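Local coordinates for protein PP1b (Porcine reproductive and respiratory syndrome virus, PDB 6JDR) that probably unwinds RNA and DNA duplexes in the 5' to 3' direction at the cost of ATP, as the zinc-binding helicase part of a viral replicase polyprotein, at residues D167-P172 against N221-E226; T176-I181 against T195-P200; R182-C187 against P207-L212; L233-L238 against S260-F265. The protein carries 1 engineered substitution. All blocks are in the same frame, centred on the assembly; numbering follows the deposited sequence.

In the fold
Residues 167-172 open the series as an inner strand of the parallel sheet of the superfamily 1 helicase core, and contact 1 closes a long loop when 221-226 pairs beside them. Within that loop lie contacts 2 and 3. They cross, because helix 174-184 supplies 176-181 and then 182-187 before the chain returns with 195-200 and 207-212. Contact 2 lays a coil on the helix, whereas contact 3 joins the helix end to edge strand 208-211, which pairs with 168-171. Contact 4 follows in series: helix 232-239 packs against 260-265, and Leu238 and Val235 reach Tyr170 and Leu224 of contact 1 on the sheet.

Contact 1. Residues D167-P172 against N221-E226; sequences DVIYTP and NSFLDE
Two inner strands of the parallel sheet in the helicase core meet here, and the Asp225-Glu226 pair that follows the second is consistent with the Walker B (motif II) acidic pair of superfamily 1 helicases. Strands 168-171 and 222-224 run parallel, with axes 4.6 Å apart and directions differing by 24°. The register is carried by four backbone bonds: Val168 N to Asn221 O, Phe223 N to Val168 O, Tyr170 N to Phe223 O (2.8 Å) and Asp225 N to Tyr170 O. Ile169 and Phe223 share one face, CG1 of the former lying 4.0 Å from CB of the latter; Tyr170 and Leu224 share the other, with the hydroxyl of Tyr170 bonded to Cys217 N. At the start, Asp167 OD1 accepts Asn221 N at 3.2 Å from above its carboxylate plane, while OD2 takes Gln164 N. Asp225 and Glu226 bind zinc in a structure of this protein, a site not filled here; the nearest Glu226 side-chain atom is about 3 Å from a bound zinc ion. With OG1 anti to its own nitrogen (chi1 -172°), Thr171 bonds Thr176 OG1 and also donates to the anti lone pair of Asp225 OD2, at 2.9 Å.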
loop_
_atom_site.group_PDB
_atom_site.type_symbol
_atom_site.label_atom_id
_atom_site.label_comp_id
_atom_site.label_asym_id
_atom_site.label_seq_id
_atom_site.Cartn_x
_atom_site.Cartn_y
_atom_site.Cartn_z
ATOM N N ASP A 167 -11.769 -3.179 0.631
ATOM C CA ASP A 167 -10.718 -2.164 0.590
ATOM C C ASP A 167 -11.075 -0.963 -0.282
ATOM O O ASP A 167 -12.034 -1.001 -1.054
ATOM C CB ASP A 167 -9.412 -2.788 0.092
ATOM C CG ASP A 167 -8.901 -3.876 1.011
ATOM O OD1 ASP A 167 -9.268 -3.875 2.204
ATOM O OD2 ASP A 167 -8.126 -4.736 0.541
ATOM N N VAL A 168 -10.284 0.099 -0.138
ATOM C CA VAL A 168 -10.450 1.332 -0.905
ATOM C C VAL A 168 -9.113 1.706 -1.538
ATOM O O VAL A 168 -8.080 1.715 -0.866
ATOM C CB VAL A 168 -10.930 2.497 -0.014
ATOM C CG1 VAL A 168 -11.124 3.764 -0.839
ATOM C CG2 VAL A 168 -12.221 2.125 0.701
ATOM N N ILE A 169 -9.138 2.009 -2.833
ATOM C CA ILE A 169 -7.945 2.422 -3.558
ATOM C C ILE A 169 -8.122 3.867 -4.027
ATOM O O ILE A 169 -8.993 4.159 -4.849
ATOM C CB ILE A 169 -7.669 1.488 -4.755
ATOM C CG1 ILE A 169 -7.397 0.062 -4.254
ATOM C CG2 ILE A 169 -6.485 1.988 -5.575
ATOM C CD1 ILE A 169 -7.556 -1.013 -5.310
ATOM N N TYR A 170 -7.304 4.767 -3.483
ATOM C CA TYR A 170 -7.316 6.168 -3.885
ATOM C C TYR A 170 -6.313 6.386 -5.015
ATOM O O TYR A 170 -5.206 5.845 -4.985
ATOM C CB TYR A 170 -6.991 7.077 -2.700
ATOM C CG TYR A 170 -8.020 7.032 -1.592
ATOM C CD1 TYR A 170 -9.157 7.831 -1.641
ATOM C CD2 TYR A 170 -7.854 6.192 -0.489
ATOM C CE1 TYR A 170 -10.100 7.796 -0.629
ATOM C CE2 TYR A 170 -8.792 6.151 0.530
ATOM C CZ TYR A 170 -9.911 6.955 0.458
ATOM O OH TYR A 170 -10.849 6.923 1.466
ATOM N N THR A 171 -6.705 7.185 -6.003
ATOM C CA THR A 171 -5.902 7.379 -7.203
ATOM C C THR A 171 -6.049 8.828 -7.703
ATOM O O THR A 171 -7.150 9.386 -7.665
ATOM C CB THR A 171 -6.298 6.349 -8.283
ATOM O OG1 THR A 171 -5.386 6.411 -9.386
ATOM C CG2 THR A 171 -7.720 6.586 -8.782
ATOM N N PRO A 172 -4.936 9.444 -8.150
ATOM C CA PRO A 172 -4.871 10.888 -8.407
ATOM C C PRO A 172 -5.680 11.442 -9.585
ATOM O O PRO A 172 -6.257 12.519 -9.452
ATOM C CB PRO A 172 -3.375 11.136 -8.647
ATOM C CG PRO A 172 -2.837 9.823 -9.087
ATOM C CD PRO A 172 -3.614 8.811 -8.304
ATOM N N ASN A 221 -8.997 -1.646 4.459
ATOM C CA ASN A 221 -7.647 -1.200 4.148
ATOM C C ASN A 221 -7.711 -0.179 3.022
ATOM O O ASN A 221 -8.448 -0.358 2.050
ATOM C CB ASN A 221 -6.760 -2.379 3.746
ATOM C CG ASN A 221 -6.668 -3.437 4.833
ATOM O OD1 ASN A 221 -6.506 -3.120 6.013
ATOM N ND2 ASN A 221 -6.766 -4.705 4.441
ATOM N N SER A 222 -6.940 0.894 3.165
ATOM C CA SER A 222 -6.908 1.960 2.175
ATOM C C SER A 222 -5.564 1.962 1.464
ATOM O O SER A 222 -4.524 1.874 2.107
ATOM C CB SER A 222 -7.168 3.307 2.843
ATOM O OG SER A 222 -8.500 3.368 3.320
ATOM N N PHE A 223 -5.600 2.054 0.136
ATOM C CA PHE A 223 -4.391 2.076 -0.684
ATOM C C PHE A 223 -4.276 3.396 -1.437
ATOM O O PHE A 223 -5.283 4.042 -1.734
ATOM C CB PHE A 223 -4.409 0.926 -1.690
ATOM C CG PHE A 223 -4.344 -0.437 -1.063
ATOM C CD1 PHE A 223 -3.150 -1.137 -1.018
ATOM C CD2 PHE A 223 -5.482 -1.025 -0.525
ATOM C CE1 PHE A 223 -3.085 -2.393 -0.444
ATOM C CE2 PHE A 223 -5.427 -2.286 0.050
ATOM C CZ PHE A 223 -4.225 -2.971 0.091
ATOM N N LEU A 224 -3.039 3.778 -1.751
ATOM C CA LEU A 224 -2.759 4.988 -2.516
ATOM C C LEU A 224 -1.992 4.626 -3.790
ATOM O O LEU A 224 -0.814 4.262 -3.742
ATOM C CB LEU A 224 -1.940 5.979 -1.677
ATOM C CG LEU A 224 -2.228 7.482 -1.779
ATOM C CD1 LEU A 224 -0.932 8.261 -1.623
ATOM C CD2 LEU A 224 -2.927 7.882 -3.067
ATOM N N ASP A 225 -2.680 4.729 -4.923
ATOM C CA ASP A 225 -2.107 4.439 -6.232
ATOM C C ASP A 225 -1.250 5.622 -6.672
ATOM O O ASP A 225 -1.555 6.762 -6.340
ATOM C CB ASP A 225 -3.251 4.191 -7.223
ATOM C CG ASP A 225 -2.772 3.825 -8.618
ATOM O OD1 ASP A 225 -1.816 3.027 -8.755
ATOM O OD2 ASP A 225 -3.381 4.333 -9.586
ATOM N N GLU A 226 -0.169 5.345 -7.396
ATOM C CA GLU A 226 0.683 6.392 -7.976
ATOM C C GLU A 226 1.076 7.454 -6.949
ATOM O O GLU A 226 0.946 8.652 -7.200
ATOM C CB GLU A 226 -0.024 7.060 -9.167
ATOM C CG GLU A 226 -0.348 6.129 -10.330
ATOM C CD GLU A 226 0.881 5.716 -11.116
ATOM O OE1 GLU A 226 1.697 6.597 -11.462
ATOM O OE2 GLU A 226 1.024 4.510 -11.398
#

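Contact 2. Residues T176-I181 against T195-P200; sequences TMLDMI and TTLQFP
Leu178 and Phe199 lead an apolar contact between one flank of helix 174-184 and the irregular chain that follows it; no hydrogen bond passes between 176-181 and 195-200. The van der Waals part centres on Leu178, where chi1 of -176° carries CG out toward the coil and chi2 of 55° points the two methyls at separate partners. CD2 meets Leu197 CD1 at 3.9 Å, the two leucines crossing at a slant. CD1 instead reaches Pro200 CD at 3.8 Å and approaches Phe199 CD2 obliquely at 4.2 Å. One turn further on, Ile181 sends CD1 to the rim of the phenyl ring, in its plane, 3.7 Å from Phe199 CE2.

The second kind of interaction is Met-aromatic. Met177 is fully extended, and its SD sits 5.1 Å from the centroid of the Phe199 ring and 67° off the ring normal, an oblique approach in which CE2 is the nearest ring atom. The methionine and phenylalanine side chains cross nearly at right angles.

Polar bonding stays within each segment or goes elsewhere. Leu197 N makes a weak bond to Thr195 OG1 at 3.3 Å, and that hydroxyl is also bonded to His174 ND1, which ties the coil to the start of the same helix.

Around this layer, Phe189 touches Met177 and Ile181, and Val191 touches Phe199. Deeper in, Met177 and Ile181 rest on Val209 of strand 208-211, and Met177 also meets Thr171 of strand 168-171, placing the helix between the coil and the parallel sheet.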
loop_
_atom_site.group_PDB
_atom_site.type_symbol
_atom_site.label_atom_id
_atom_site.label_comp_id
_atom_site.label_asym_id
_atom_site.label_seq_id
_atom_site.Cartn_x
_atom_site.Cartn_y
_atom_site.Cartn_z
ATOM N N THR A 176 -5.588 7.393 -14.235
ATOM C CA THR A 176 -5.067 6.399 -13.294
ATOM C C THR A 176 -6.229 5.623 -12.680
ATOM O O THR A 176 -6.149 4.414 -12.511
ATOM C CB THR A 176 -4.180 7.028 -12.192
ATOM O OG1 THR A 176 -4.913 8.026 -11.470
ATOM C CG2 THR A 176 -2.928 7.658 -12.802
ATOM N N MET A 177 -7.317 6.321 -12.376
ATOM C CA MET A 177 -8.556 5.671 -11.956
ATOM C C MET A 177 -9.036 4.643 -12.982
ATOM O O MET A 177 -9.442 3.543 -12.606
ATOM C CB MET A 177 -9.658 6.711 -11.714
ATOM C CG MET A 177 -10.968 6.127 -11.216
ATOM S SD MET A 177 -12.200 7.397 -10.890
ATOM C CE MET A 177 -13.587 6.394 -10.366
ATOM N N LEU A 178 -8.993 5.005 -14.265
ATOM C CA LEU A 178 -9.407 4.100 -15.343
ATOM C C LEU A 178 -8.451 2.917 -15.481
ATOM O O LEU A 178 -8.887 1.777 -15.655
ATOM C CB LEU A 178 -9.508 4.852 -16.677
ATOM C CG LEU A 178 -10.021 4.075 -17.900
ATOM C CD1 LEU A 178 -11.383 3.445 -17.638
ATOM C CD2 LEU A 178 -10.086 4.992 -19.115
ATOM N N ASP A 179 -7.153 3.194 -15.407
ATOM C CA ASP A 179 -6.139 2.144 -15.448
ATOM C C ASP A 179 -6.370 1.131 -14.329
ATOM O O ASP A 179 -6.341 -0.078 -14.561
ATOM C CB ASP A 179 -4.733 2.744 -15.316
ATOM C CG ASP A 179 -4.332 3.591 -16.516
ATOM O OD1 ASP A 179 -4.986 3.496 -17.580
ATOM O OD2 ASP A 179 -3.350 4.353 -16.389
ATOM N N MET A 180 -6.614 1.636 -13.122
ATOM C CA MET A 180 -6.827 0.785 -11.954
ATOM C C MET A 180 -8.087 -0.060 -12.108
ATOM O O MET A 180 -8.077 -1.250 -11.797
ATOM C CB MET A 180 -6.920 1.637 -10.683
ATOM C CG MET A 180 -6.932 0.852 -9.377
ATOM S SD MET A 180 -5.317 0.191 -8.910
ATOM C CE MET A 180 -5.398 -1.471 -9.569
ATOM N N ILE A 181 -9.167 0.556 -12.582
ATOM C CA ILE A 181 -10.440 -0.147 -12.785
ATOM C C ILE A 181 -10.291 -1.307 -13.773
ATOM O O ILE A 181 -10.866 -2.374 -13.566
ATOM C CB ILE A 181 -11.557 0.821 -13.252
ATOM C CG1 ILE A 181 -11.988 1.725 -12.094
ATOM C CG2 ILE A 181 -12.776 0.058 -13.767
ATOM C CD1 ILE A 181 -12.747 2.959 -12.528
ATOM N N THR A 195 -15.649 14.032 -17.104
ATOM C CA THR A 195 -14.534 13.242 -17.621
ATOM C C THR A 195 -14.625 13.066 -19.132
ATOM O O THR A 195 -15.714 13.070 -19.704
ATOM C CB THR A 195 -14.432 11.858 -16.952
ATOM O OG1 THR A 195 -13.258 11.192 -17.431
ATOM C CG2 THR A 195 -15.662 10.990 -17.251
ATOM N N THR A 196 -13.469 12.899 -19.763
ATOM C CA THR A 196 -13.377 12.733 -21.203
ATOM C C THR A 196 -12.888 11.322 -21.564
ATOM O O THR A 196 -12.357 11.098 -22.650
ATOM C CB THR A 196 -12.429 13.792 -21.793
ATOM O OG1 THR A 196 -11.132 13.662 -21.202
ATOM C CG2 THR A 196 -12.955 15.186 -21.509
ATOM N N LEU A 197 -13.076 10.378 -20.645
ATOM C CA LEU A 197 -12.678 8.988 -20.849
ATOM C C LEU A 197 -13.917 8.112 -20.969
ATOM O O LEU A 197 -15.010 8.520 -20.585
ATOM C CB LEU A 197 -11.829 8.498 -19.676
ATOM C CG LEU A 197 -10.679 9.393 -19.215
ATOM C CD1 LEU A 197 -9.925 8.716 -18.083
ATOM C CD2 LEU A 197 -9.736 9.719 -20.362
ATOM N N GLN A 198 -13.736 6.911 -21.506
ATOM C CA GLN A 198 -14.815 5.935 -21.609
ATOM C C GLN A 198 -14.715 4.961 -20.439
ATOM O O GLN A 198 -13.928 4.013 -20.471
ATOM C CB GLN A 198 -14.737 5.180 -22.942
ATOM C CG GLN A 198 -14.698 6.071 -24.177
ATOM C CD GLN A 198 -15.933 6.945 -24.325
ATOM O OE1 GLN A 198 -17.014 6.602 -23.842
ATOM N NE2 GLN A 198 -15.778 8.080 -25.004
ATOM N N PHE A 199 -15.502 5.212 -19.400
ATOM C CA PHE A 199 -15.509 4.354 -18.218
ATOM C C PHE A 199 -16.440 3.169 -18.442
ATOM O O PHE A 199 -17.530 3.342 -18.991
ATOM C CB PHE A 199 -15.978 5.126 -16.980
ATOM C CG PHE A 199 -14.889 5.897 -16.284
ATOM C CD1 PHE A 199 -14.530 7.167 -16.717
ATOM C CD2 PHE A 199 -14.245 5.363 -15.174
ATOM C CE1 PHE A 199 -13.539 7.883 -16.067
ATOM C CE2 PHE A 199 -13.254 6.075 -14.520
ATOM C CZ PHE A 199 -12.901 7.337 -14.966
ATOM N N PRO A 200 -16.019 1.962 -18.017
ATOM C CA PRO A 200 -16.941 0.825 -17.958
ATOM C C PRO A 200 -18.050 1.013 -16.928
ATOM O O PRO A 200 -18.111 2.041 -16.249
ATOM C CB PRO A 200 -16.042 -0.341 -17.533
ATOM C CG PRO A 200 -14.678 0.052 -17.962
ATOM C CD PRO A 200 -14.621 1.543 -17.804
#

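Contact 3. Residues R182-C187 against P207-L212; sequences RALGTC and PWVRIL
Leu184 and Val209 reach toward each other tip to tip, with CD1 of the leucine 3.5 Å from CG2 of the valine. The same Leu184 CD1 lies 4.1 Å from Pro207 CG, where the leucine and the proline ring slide past one another in opposite directions. Cys187 adds the third side: its SG is 3.9 Å from Val209 CG2, so that one valine methyl is shared by the leucine and the thiol. The backbone path brings CB to face Pro207 O, while chi1 of 52° sets only SG, beside that methyl. The proline also meets main chain, its CD lying 3.7 Å from Thr186 O.

What brings Cys187 round is the end of the helix. Gly185 leaves helical angles with a positive phi of 84°, which turns the chain back toward the strand. Beyond this shell, the backbones of Pro207 and Val209 bond to Arg188, and Cys187 bonds to Ser203. Ile181 touches both Cys187 and Val209, while Leu184 also lies on Ile169 in the adjoining strand. The geometry is that of a beta-alpha-beta crossover in a P-loop NTPase fold: strand 168-171, helix 174-184, and parallel edge strand 208-211 beside the first.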
loop_
_atom_site.group_PDB
_atom_site.type_symbol
_atom_site.label_atom_id
_atom_site.label_comp_id
_atom_site.label_asym_id
_atom_site.label_seq_id
_atom_site.Cartn_x
_atom_site.Cartn_y
_atom_site.Cartn_z
ATOM N N ARG A 182 -9.522 -1.094 -14.837
ATOM C CA ARG A 182 -9.270 -2.136 -15.829
ATOM C C ARG A 182 -8.406 -3.269 -15.273
ATOM O O ARG A 182 -8.616 -4.430 -15.612
ATOM C CB ARG A 182 -8.605 -1.539 -17.077
ATOM C CG ARG A 182 -9.541 -0.694 -17.930
ATOM C CD ARG A 182 -8.767 0.178 -18.907
ATOM N NE ARG A 182 -9.645 0.914 -19.818
ATOM C CZ ARG A 182 -9.232 1.844 -20.677
ATOM N NH1 ARG A 182 -7.946 2.174 -20.755
ATOM N NH2 ARG A 182 -10.111 2.454 -21.466
ATOM N N ALA A 183 -7.434 -2.926 -14.429
ATOM C CA ALA A 183 -6.537 -3.917 -13.833
ATOM C C ALA A 183 -7.246 -4.785 -12.796
ATOM O O ALA A 183 -6.921 -5.960 -12.640
ATOM C CB ALA A 183 -5.330 -3.235 -13.208
ATOM N N LEU A 184 -8.207 -4.205 -12.085
ATOM C CA LEU A 184 -8.980 -4.947 -11.092
ATOM C C LEU A 184 -10.020 -5.849 -11.743
ATOM O O LEU A 184 -10.287 -6.944 -11.249
ATOM C CB LEU A 184 -9.675 -3.989 -10.122
ATOM C CG LEU A 184 -8.764 -3.172 -9.204
ATOM C CD1 LEU A 184 -9.545 -2.039 -8.557
ATOM C CD2 LEU A 184 -8.125 -4.051 -8.140
ATOM N N GLY A 185 -10.618 -5.384 -12.836
ATOM C CA GLY A 185 -11.685 -6.122 -13.505
ATOM C C GLY A 185 -13.036 -5.868 -12.861
ATOM O O GLY A 185 -13.937 -5.326 -13.501
ATOM N N THR A 186 -13.174 -6.262 -11.595
ATOM C CA THR A 186 -14.421 -6.095 -10.848
ATOM C C THR A 186 -14.191 -5.196 -9.628
ATOM O O THR A 186 -13.395 -5.528 -8.746
ATOM C CB THR A 186 -14.974 -7.462 -10.380
ATOM O OG1 THR A 186 -14.750 -8.452 -11.394
ATOM C CG2 THR A 186 -16.467 -7.378 -10.080
ATOM N N CYS A 187 -14.892 -4.063 -9.585
ATOM C CA CYS A 187 -14.741 -3.085 -8.501
ATOM C C CYS A 187 -15.912 -2.105 -8.467
ATOM O O CYS A 187 -16.668 -2.006 -9.434
ATOM C CB CYS A 187 -13.433 -2.313 -8.672
ATOM S SG CYS A 187 -13.210 -1.575 -10.305
ATOM N N PRO A 207 -13.332 -4.117 -4.513
ATOM C CA PRO A 207 -12.751 -2.940 -3.866
ATOM C C PRO A 207 -13.234 -1.641 -4.500
ATOM O O PRO A 207 -13.495 -1.607 -5.700
ATOM C CB PRO A 207 -11.246 -3.113 -4.099
ATOM C CG PRO A 207 -11.130 -4.013 -5.279
ATOM C CD PRO A 207 -12.324 -4.913 -5.238
ATOM N N TRP A 208 -13.362 -0.590 -3.699
ATOM C CA TRP A 208 -13.711 0.727 -4.221
ATOM C C TRP A 208 -12.502 1.369 -4.902
ATOM O O TRP A 208 -11.372 1.227 -4.435
ATOM C CB TRP A 208 -14.211 1.639 -3.103
ATOM C CG TRP A 208 -15.647 1.438 -2.756
ATOM C CD1 TRP A 208 -16.157 0.549 -1.855
ATOM C CD2 TRP A 208 -16.767 2.152 -3.295
ATOM N NE1 TRP A 208 -17.527 0.661 -1.803
ATOM C CE2 TRP A 208 -17.927 1.638 -2.676
ATOM C CE3 TRP A 208 -16.903 3.175 -4.244
ATOM C CZ2 TRP A 208 -19.208 2.111 -2.973
ATOM C CZ3 TRP A 208 -18.178 3.647 -4.540
ATOM C CH2 TRP A 208 -19.314 3.113 -3.906
ATOM N N VAL A 209 -12.750 2.059 -6.012
ATOM C CA VAL A 209 -11.740 2.897 -6.656
ATOM C C VAL A 209 -12.236 4.337 -6.601
ATOM O O VAL A 209 -13.222 4.688 -7.256
ATOM C CB VAL A 209 -11.480 2.485 -8.114
ATOM C CG1 VAL A 209 -10.305 3.269 -8.682
ATOM C CG2 VAL A 209 -11.209 0.989 -8.199
ATOM N N ARG A 210 -11.555 5.156 -5.801
ATOM C CA ARG A 210 -11.996 6.511 -5.503
ATOM C C ARG A 210 -10.970 7.521 -6.002
ATOM O O ARG A 210 -9.765 7.331 -5.830
ATOM C CB ARG A 210 -12.210 6.682 -3.997
ATOM C CG ARG A 210 -13.306 5.800 -3.409
ATOM C CD ARG A 210 -14.693 6.401 -3.594
ATOM N NE ARG A 210 -14.927 7.545 -2.710
ATOM C CZ ARG A 210 -16.053 8.255 -2.685
ATOM N N ILE A 211 -11.460 8.584 -6.635
ATOM C CA ILE A 211 -10.610 9.685 -7.065
ATOM C C ILE A 211 -10.107 10.394 -5.809
ATOM O O ILE A 211 -10.881 10.646 -4.885
ATOM C CB ILE A 211 -11.359 10.654 -8.019
ATOM C CG1 ILE A 211 -10.384 11.602 -8.722
ATOM C CG2 ILE A 211 -12.434 11.453 -7.288
ATOM C CD1 ILE A 211 -9.595 10.952 -9.837
ATOM N N LEU A 212 -8.810 10.691 -5.772
ATOM C CA LEU A 212 -8.169 11.223 -4.567
ATOM C C LEU A 212 -8.792 12.537 -4.080
ATOM O O LEU A 212 -9.001 12.713 -2.878
ATOM C CB LEU A 212 -6.664 11.394 -4.802
ATOM C CG LEU A 212 -5.817 11.944 -3.650
ATOM C CD1 LEU A 212 -5.951 11.095 -2.398
ATOM C CD2 LEU A 212 -4.360 12.045 -4.064
#

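Contact 4. Residues L233-L238 against S260-F265; sequences LDVLRL and SHCYVF. With ZN (zinc ion), chain E.
Val235 and Cys262 bring the two backbones nearest, with CA atoms 7.5 Å apart, as a continuous turn of helix 232-239 faces the loop segment 260-265, whose last three residues have helical angles without the regular bonds. The spacing leaves room for side chains alone to meet.

Two helix residues do the touching. Val235 has CG1 anti to the backbone N (chi1 169°), and that methyl meets Cys262 SG at 4.0 Å and Val264 CG2 at 4.1 Å; the two valines slide past each other in opposite directions. Leu236 works through a single methyl, CD2, which lies 4.0 Å from Val264 CG1 and 3.7 Å from Tyr263 OH. The leucine crosses the tyrosine at about a right angle and meets its ring obliquely. Tyr263 CG sits between backbone N and carbonyl carbon, and this torsion (chi1 78°) swings the ring back so that one face, toward its rim, lies against Val264 CG1.

Helices 63-67 and 134-142 pack against the same cluster: Val67 and Val137 touch Leu236, and Val141 touches Val264. At the start of the segment, Ser260 O binds a zinc ion at 2.4 Å, together with a water and Ala228 O, and His261 is bonded to both Asp259 and Asp266.

The chemistry thus divides along the loop. Cys262 SG lies 10.6 Å from this zinc ion and serves as an apolar contact atom, whereas the metal is held by the carbonyl oxygens of Ser260 and Ala228 and a water, so the helix packing involves no metal ligand and no hydrogen bond between the two segments.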
loop_
_atom_site.group_PDB
_atom_site.type_symbol
_atom_site.label_atom_id
_atom_site.label_comp_id
_atom_site.label_asym_id
_atom_site.label_seq_id
_atom_site.Cartn_x
_atom_site.Cartn_y
_atom_site.Cartn_z
ATOM N N LEU A 233 -1.818 17.907 -0.327
ATOM C CA LEU A 233 -2.866 18.248 0.634
ATOM C C LEU A 233 -3.922 17.149 0.741
ATOM O O LEU A 233 -4.391 16.847 1.840
ATOM C CB LEU A 233 -3.529 19.585 0.266
ATOM C CG LEU A 233 -4.544 20.130 1.281
ATOM C CD1 LEU A 233 -3.872 20.472 2.604
ATOM C CD2 LEU A 233 -5.265 21.348 0.725
ATOM N N ASP A 234 -4.297 16.552 -0.390
ATOM C CA ASP A 234 -5.250 15.440 -0.371
ATOM C C ASP A 234 -4.696 14.240 0.392
ATOM O O ASP A 234 -5.440 13.529 1.060
ATOM C CB ASP A 234 -5.626 15.005 -1.789
ATOM C CG ASP A 234 -6.515 16.001 -2.490
ATOM O OD1 ASP A 234 -7.226 16.762 -1.804
ATOM O OD2 ASP A 234 -6.520 16.022 -3.733
ATOM N N VAL A 235 -3.392 14.014 0.285
ATOM C CA VAL A 235 -2.758 12.917 1.001
ATOM C C VAL A 235 -2.838 13.163 2.510
ATOM O O VAL A 235 -3.116 12.242 3.283
ATOM C CB VAL A 235 -1.296 12.709 0.554
ATOM C CG1 VAL A 235 -0.568 11.756 1.488
ATOM C CG2 VAL A 235 -1.265 12.180 -0.872
ATOM N N LEU A 236 -2.606 14.407 2.916
ATOM C CA LEU A 236 -2.731 14.779 4.320
ATOM C C LEU A 236 -4.172 14.644 4.824
ATOM O O LEU A 236 -4.389 14.284 5.978
ATOM C CB LEU A 236 -2.217 16.197 4.548
ATOM C CG LEU A 236 -0.714 16.416 4.367
ATOM C CD1 LEU A 236 -0.376 17.865 4.665
ATOM C CD2 LEU A 236 0.089 15.485 5.264
ATOM N N ARG A 237 -5.146 14.930 3.960
ATOM C CA ARG A 237 -6.558 14.720 4.298
ATOM C C ARG A 237 -6.832 13.258 4.637
ATOM O O ARG A 237 -7.472 12.967 5.646
ATOM C CB ARG A 237 -7.479 15.161 3.158
ATOM C CG ARG A 237 -7.637 16.665 3.015
ATOM C CD ARG A 237 -8.561 17.007 1.851
ATOM N NE ARG A 237 -8.783 18.450 1.726
ATOM C CZ ARG A 237 -8.439 19.211 0.682
ATOM N NH1 ARG A 237 -7.838 18.704 -0.396
ATOM N NH2 ARG A 237 -8.713 20.512 0.714
ATOM N N LEU A 238 -6.345 12.346 3.796
ATOM C CA LEU A 238 -6.497 10.909 4.035
ATOM C C LEU A 238 -5.787 10.474 5.313
ATOM O O LEU A 238 -6.380 9.826 6.173
ATOM C CB LEU A 238 -5.949 10.096 2.861
ATOM C CG LEU A 238 -6.665 10.209 1.511
ATOM C CD1 LEU A 238 -6.030 9.252 0.512
ATOM C CD2 LEU A 238 -8.158 9.939 1.642
ATOM N N SER A 260 9.025 15.761 -6.982
ATOM C CA SER A 260 8.118 16.269 -5.972
ATOM C C SER A 260 7.240 15.119 -5.510
ATOM O O SER A 260 6.644 14.418 -6.322
ATOM C CB SER A 260 7.256 17.396 -6.534
ATOM O OG SER A 260 6.152 17.657 -5.689
ATOM N N HIS A 261 7.186 14.917 -4.201
ATOM C CA HIS A 261 6.319 13.914 -3.609
ATOM C C HIS A 261 6.029 14.329 -2.180
ATOM O O HIS A 261 6.794 15.088 -1.592
ATOM C CB HIS A 261 6.978 12.534 -3.651
ATOM C CG HIS A 261 8.312 12.479 -2.974
ATOM N ND1 HIS A 261 9.495 12.690 -3.647
ATOM C CD2 HIS A 261 8.650 12.239 -1.685
ATOM C CE1 HIS A 261 10.506 12.579 -2.802
ATOM N NE2 HIS A 261 10.020 12.308 -1.605
ATOM N N CYS A 262 4.928 13.844 -1.623
ATOM C CA CYS A 262 4.544 14.236 -0.272
ATOM C C CYS A 262 5.646 13.864 0.717
ATOM O O CYS A 262 6.180 12.755 0.667
ATOM C CB CYS A 262 3.222 13.586 0.136
ATOM S SG CYS A 262 2.424 14.400 1.541
ATOM N N TYR A 263 5.986 14.799 1.600
ATOM C CA TYR A 263 7.047 14.596 2.595
ATOM C C TYR A 263 6.834 13.341 3.450
ATOM O O TYR A 263 7.799 12.726 3.901
ATOM C CB TYR A 263 7.165 15.816 3.517
ATOM C CG TYR A 263 6.085 15.862 4.573
ATOM C CD1 TYR A 263 6.312 15.353 5.850
ATOM C CD2 TYR A 263 4.825 16.381 4.287
ATOM C CE1 TYR A 263 5.318 15.373 6.816
ATOM C CE2 TYR A 263 3.828 16.412 5.247
ATOM C CZ TYR A 263 4.078 15.905 6.510
ATOM O OH TYR A 263 3.090 15.931 7.464
ATOM N N VAL A 264 5.573 12.971 3.675
ATOM C CA VAL A 264 5.253 11.814 4.511
ATOM C C VAL A 264 5.926 10.526 4.037
ATOM O O VAL A 264 6.236 9.662 4.856
ATOM C CB VAL A 264 3.729 11.569 4.648
ATOM C CG1 VAL A 264 3.056 12.732 5.366
ATOM C CG2 VAL A 264 3.070 11.295 3.298
ATOM N N PHE A 265 6.171 10.407 2.731
ATOM C CA PHE A 265 6.777 9.193 2.171
ATOM C C PHE A 265 8.233 9.006 2.577
ATOM O O PHE A 265 8.723 7.880 2.610
ATOM C CB PHE A 265 6.672 9.170 0.640
ATOM C CG PHE A 265 5.274 9.343 0.123
ATOM C CD1 PHE A 265 4.195 8.751 0.765
ATOM C CD2 PHE A 265 5.040 10.098 -1.014
ATOM C CE1 PHE A 265 2.907 8.921 0.287
ATOM C CE2 PHE A 265 3.758 10.268 -1.498
ATOM C CZ PHE A 265 2.689 9.681 -0.849
HETATM ZN ZN ZN E . 5.984 13.631 -8.438
HETATM O O HOH W 1 7.966 12.250 -7.657
#